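Local structure of LC-Est1C (Uncultured organism, 3WYD) at residues I155-D163 against V200-W211. The protein hydrolyses carboxylic esters, as the C-terminal esterase domain, with an alpha/beta-hydrolase fold, of a metagenome-derived enzyme. Sequence-based numbering, arbitrary orientation.
Sequences IPQLVVHGD and VAARTFKDVFDW
Trp-211 NE1 gives its hydrogen to Pro-156 O over 3.2 Å. The N-H points almost straight at the oxygen, at 175°, and the acceptor lies in the indole plane. The donor stands above the carbonyl plane, not on a lone pair, a poor acceptor geometry. This bond and the ring packing together help orient the indole. With CG anti to the backbone N (chi1 -168°), Trp-211 extends across the start of the strand. One ring face takes Leu-158 CB in a CH-pi contact, 3.7 Å from the centroid of the five-membered ring. Pro-156 CB packs 3.7 Å from Trp-211 CZ2. Strand 157-162 is an inner strand of the alpha/beta-hydrolase sheet, and helix 205-211 runs nearly antiparallel to it, the segment axes at 170°. Leu-158 CD2 rests on the helix backbone, 3.5 Å from Asp-207 O, and touches Val-208 CG2. Val-160 and Thr-204 meet tip to tip, both valine methyls, CG1 and CG2, lying 3.7 Å from Thr-204 OG1. Thr-204 OG1 donates to Val-200 O at 2.9 Å, which satisfies the buried hydroxyl. Val-200 CG1 lies against Gly-162, 3.7 Å from its CA. On the strand's other side, His-161 bonds to Ser-173 and Val-168 and touches the probable catalytic triad.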
loop_
_atom_site.group_PDB
_atom_site.type_symbol
_atom_site.label_atom_id
_atom_site.label_comp_id
_atom_site.label_asym_id
_atom_site.label_seq_id
_atom_site.Cartn_x
_atom_site.Cartn_y
_atom_site.Cartn_z
ATOM N N ILE A 155 2.620 7.359 23.264
ATOM C CA ILE A 155 1.467 6.525 22.883
ATOM C C ILE A 155 1.846 5.046 22.970
ATOM O O ILE A 155 2.726 4.598 22.233
ATOM C CB ILE A 155 1.015 6.836 21.445
ATOM C CG1 ILE A 155 0.760 8.361 21.306
ATOM C CG2 ILE A 155 -0.256 6.027 21.097
ATOM C CD1 ILE A 155 0.385 8.750 19.888
ATOM N N PRO A 156 1.198 4.293 23.866
ATOM C CA PRO A 156 1.552 2.855 23.979
ATOM C C PRO A 156 1.158 2.105 22.698
ATOM O O PRO A 156 0.045 2.299 22.165
ATOM C CB PRO A 156 0.715 2.362 25.166
ATOM C CG PRO A 156 0.411 3.601 25.950
ATOM C CD PRO A 156 0.277 4.738 24.907
ATOM N N GLN A 157 2.056 1.240 22.239
ATOM C CA GLN A 157 1.896 0.618 20.948
ATOM C C GLN A 157 2.016 -0.891 21.094
ATOM O O GLN A 157 2.943 -1.393 21.750
ATOM C CB GLN A 157 2.982 1.126 20.014
ATOM C CG GLN A 157 2.719 2.607 19.639
ATOM C CD GLN A 157 3.934 3.296 19.044
ATOM O OE1 GLN A 157 4.509 2.827 18.072
ATOM N NE2 GLN A 157 4.413 4.342 19.725
ATOM N N LEU A 158 1.104 -1.625 20.464
ATOM C CA LEU A 158 1.221 -3.047 20.233
ATOM C C LEU A 158 1.527 -3.292 18.770
ATOM O O LEU A 158 0.764 -2.840 17.906
ATOM C CB LEU A 158 -0.132 -3.705 20.564
ATOM C CG LEU A 158 -0.161 -5.207 20.228
ATOM C CD1 LEU A 158 0.654 -5.967 21.288
ATOM C CD2 LEU A 158 -1.565 -5.749 20.233
ATOM N N VAL A 159 2.665 -3.907 18.494
ATOM C CA VAL A 159 3.119 -4.112 17.133
ATOM C C VAL A 159 3.075 -5.607 16.844
ATOM O O VAL A 159 3.548 -6.377 17.638
ATOM C CB VAL A 159 4.552 -3.615 16.947
ATOM C CG1 VAL A 159 5.032 -3.842 15.494
ATOM C CG2 VAL A 159 4.634 -2.102 17.286
ATOM N N VAL A 160 2.487 -5.993 15.705
ATOM C CA VAL A 160 2.389 -7.426 15.321
ATOM C C VAL A 160 2.998 -7.622 13.958
ATOM O O VAL A 160 2.762 -6.808 13.046
ATOM C CB VAL A 160 0.940 -7.866 15.279
ATOM C CG1 VAL A 160 0.827 -9.308 14.790
ATOM C CG2 VAL A 160 0.279 -7.707 16.632
ATOM N N HIS A 161 3.883 -8.618 13.805
ATOM C CA HIS A 161 4.406 -8.900 12.465
ATOM C C HIS A 161 4.795 -10.347 12.405
ATOM O O HIS A 161 5.319 -10.883 13.382
ATOM C CB HIS A 161 5.660 -8.035 12.152
ATOM C CG HIS A 161 5.806 -7.640 10.712
ATOM N ND1 HIS A 161 5.761 -6.321 10.313
ATOM C CD2 HIS A 161 5.955 -8.374 9.583
ATOM C CE1 HIS A 161 5.951 -6.248 9.004
ATOM N NE2 HIS A 161 6.011 -7.486 8.527
ATOM N N GLY A 162 4.626 -10.945 11.234
ATOM C CA GLY A 162 5.070 -12.342 11.066
ATOM C C GLY A 162 6.491 -12.405 10.544
ATOM O O GLY A 162 6.878 -11.617 9.685
ATOM N N ASP A 163 7.319 -13.332 11.039
ATOM C CA ASP A 163 8.721 -13.378 10.577
ATOM C C ASP A 163 8.991 -14.057 9.256
ATOM O O ASP A 163 10.135 -14.096 8.799
ATOM C CB ASP A 163 9.669 -13.926 11.661
ATOM C CG ASP A 163 9.596 -15.422 11.799
ATOM O OD1 ASP A 163 8.818 -16.076 11.098
ATOM O OD2 ASP A 163 10.323 -15.940 12.676
ATOM N N VAL A 200 -1.422 -13.135 10.448
ATOM C CA VAL A 200 -1.171 -12.532 11.742
ATOM C C VAL A 200 -2.271 -11.601 12.198
ATOM O O VAL A 200 -2.276 -11.239 13.379
ATOM C CB VAL A 200 0.186 -11.791 11.795
ATOM C CG1 VAL A 200 1.379 -12.747 11.586
ATOM C CG2 VAL A 200 0.199 -10.669 10.777
ATOM N N ALA A 201 -3.140 -11.151 11.283
ATOM C CA ALA A 201 -4.106 -10.099 11.612
ATOM C C ALA A 201 -5.265 -10.585 12.489
ATOM O O ALA A 201 -5.361 -10.243 13.669
ATOM C CB ALA A 201 -4.629 -9.453 10.343
ATOM N N ALA A 202 -6.107 -11.459 11.960
ATOM C CA ALA A 202 -7.217 -11.933 12.795
ATOM C C ALA A 202 -6.728 -12.706 14.031
ATOM O O ALA A 202 -7.336 -12.573 15.096
ATOM C CB ALA A 202 -8.187 -12.787 11.984
ATOM N N ARG A 203 -5.582 -13.393 13.922
ATOM C CA ARG A 203 -4.935 -14.118 15.034
ATOM C C ARG A 203 -4.751 -13.221 16.279
ATOM O O ARG A 203 -4.825 -13.665 17.428
ATOM C CB ARG A 203 -3.533 -14.582 14.573
ATOM C CG ARG A 203 -2.741 -15.227 15.681
ATOM C CD ARG A 203 -1.301 -15.371 15.284
ATOM N NE ARG A 203 -0.536 -16.091 16.283
ATOM C CZ ARG A 203 -0.144 -17.355 16.115
ATOM N NH1 ARG A 203 -0.405 -17.962 14.961
ATOM N NH2 ARG A 203 0.646 -17.928 17.007
ATOM N N THR A 204 -4.495 -11.935 16.036
ATOM C CA THR A 204 -4.124 -11.041 17.136
ATOM C C THR A 204 -5.209 -10.001 17.476
ATOM O O THR A 204 -4.930 -9.060 18.230
ATOM C CB THR A 204 -2.764 -10.328 16.914
ATOM O OG1 THR A 204 -2.780 -9.598 15.677
ATOM C CG2 THR A 204 -1.596 -11.339 16.932
ATOM N N PHE A 205 -6.413 -10.128 16.919
ATOM C CA PHE A 205 -7.482 -9.219 17.321
ATOM C C PHE A 205 -7.675 -9.198 18.829
ATOM O O PHE A 205 -7.873 -8.124 19.408
ATOM C CB PHE A 205 -8.809 -9.528 16.651
ATOM C CG PHE A 205 -8.834 -9.245 15.183
ATOM C CD1 PHE A 205 -7.956 -8.348 14.594
ATOM C CD2 PHE A 205 -9.835 -9.810 14.393
ATOM C CE1 PHE A 205 -7.994 -8.129 13.206
ATOM C CE2 PHE A 205 -9.946 -9.527 13.047
ATOM C CZ PHE A 205 -9.027 -8.678 12.436
ATOM N N LYS A 206 -7.555 -10.353 19.476
ATOM C CA LYS A 206 -7.705 -10.374 20.939
ATOM C C LYS A 206 -6.634 -9.558 21.626
ATOM O O LYS A 206 -6.917 -8.841 22.579
ATOM C CB LYS A 206 -7.665 -11.834 21.472
ATOM C CG LYS A 206 -7.902 -11.922 22.981
ATOM C CD LYS A 206 -7.839 -13.378 23.475
ATOM C CE LYS A 206 -8.178 -13.487 24.954
ATOM N NZ LYS A 206 -7.163 -12.810 25.808
ATOM N N ASP A 207 -5.398 -9.674 21.137
ATOM C CA ASP A 207 -4.290 -8.957 21.734
ATOM C C ASP A 207 -4.478 -7.445 21.515
ATOM O O ASP A 207 -4.137 -6.643 22.374
ATOM C CB ASP A 207 -2.991 -9.409 21.091
ATOM C CG ASP A 207 -2.763 -10.901 21.251
ATOM O OD1 ASP A 207 -2.263 -11.282 22.325
ATOM O OD2 ASP A 207 -3.087 -11.673 20.319
ATOM N N VAL A 208 -4.948 -7.070 20.339
ATOM C CA VAL A 208 -5.198 -5.637 20.060
ATOM C C VAL A 208 -6.248 -5.046 21.017
ATOM O O VAL A 208 -6.012 -3.982 21.619
ATOM C CB VAL A 208 -5.674 -5.453 18.608
ATOM C CG1 VAL A 208 -6.205 -4.042 18.326
ATOM C CG2 VAL A 208 -4.575 -5.834 17.621
ATOM N N PHE A 209 -7.385 -5.729 21.181
ATOM C CA PHE A 209 -8.413 -5.222 22.085
ATOM C C PHE A 209 -7.947 -5.286 23.533
ATOM O O PHE A 209 -8.267 -4.386 24.317
ATOM C CB PHE A 209 -9.734 -5.950 21.870
ATOM C CG PHE A 209 -10.513 -5.401 20.711
ATOM C CD1 PHE A 209 -11.414 -4.352 20.918
ATOM C CD2 PHE A 209 -10.360 -5.919 19.430
ATOM C CE1 PHE A 209 -12.127 -3.822 19.876
ATOM C CE2 PHE A 209 -11.117 -5.437 18.381
ATOM C CZ PHE A 209 -12.001 -4.395 18.587
ATOM N N ASP A 210 -7.159 -6.297 23.897
ATOM C CA ASP A 210 -6.591 -6.333 25.254
ATOM C C ASP A 210 -5.743 -5.089 25.490
ATOM O O ASP A 210 -5.782 -4.505 26.563
ATOM C CB ASP A 210 -5.697 -7.558 25.475
ATOM C CG ASP A 210 -6.481 -8.866 25.670
ATOM O OD1 ASP A 210 -7.713 -8.836 25.762
ATOM O OD2 ASP A 210 -5.820 -9.939 25.630
ATOM N N TRP A 211 -4.951 -4.706 24.500
ATOM C CA TRP A 211 -4.091 -3.520 24.597
ATOM C C TRP A 211 -4.914 -2.248 24.724
ATOM O O TRP A 211 -4.614 -1.379 25.552
ATOM C CB TRP A 211 -3.203 -3.436 23.332
ATOM C CG TRP A 211 -2.085 -2.425 23.453
ATOM C CD1 TRP A 211 -1.992 -1.216 22.823
ATOM C CD2 TRP A 211 -0.892 -2.595 24.193
ATOM N NE1 TRP A 211 -0.792 -0.612 23.136
ATOM C CE2 TRP A 211 -0.094 -1.434 23.979
ATOM C CE3 TRP A 211 -0.403 -3.627 25.007
ATOM C CZ2 TRP A 211 1.179 -1.283 24.541
ATOM C CZ3 TRP A 211 0.843 -3.478 25.587
ATOM C CH2 TRP A 211 1.614 -2.295 25.380
#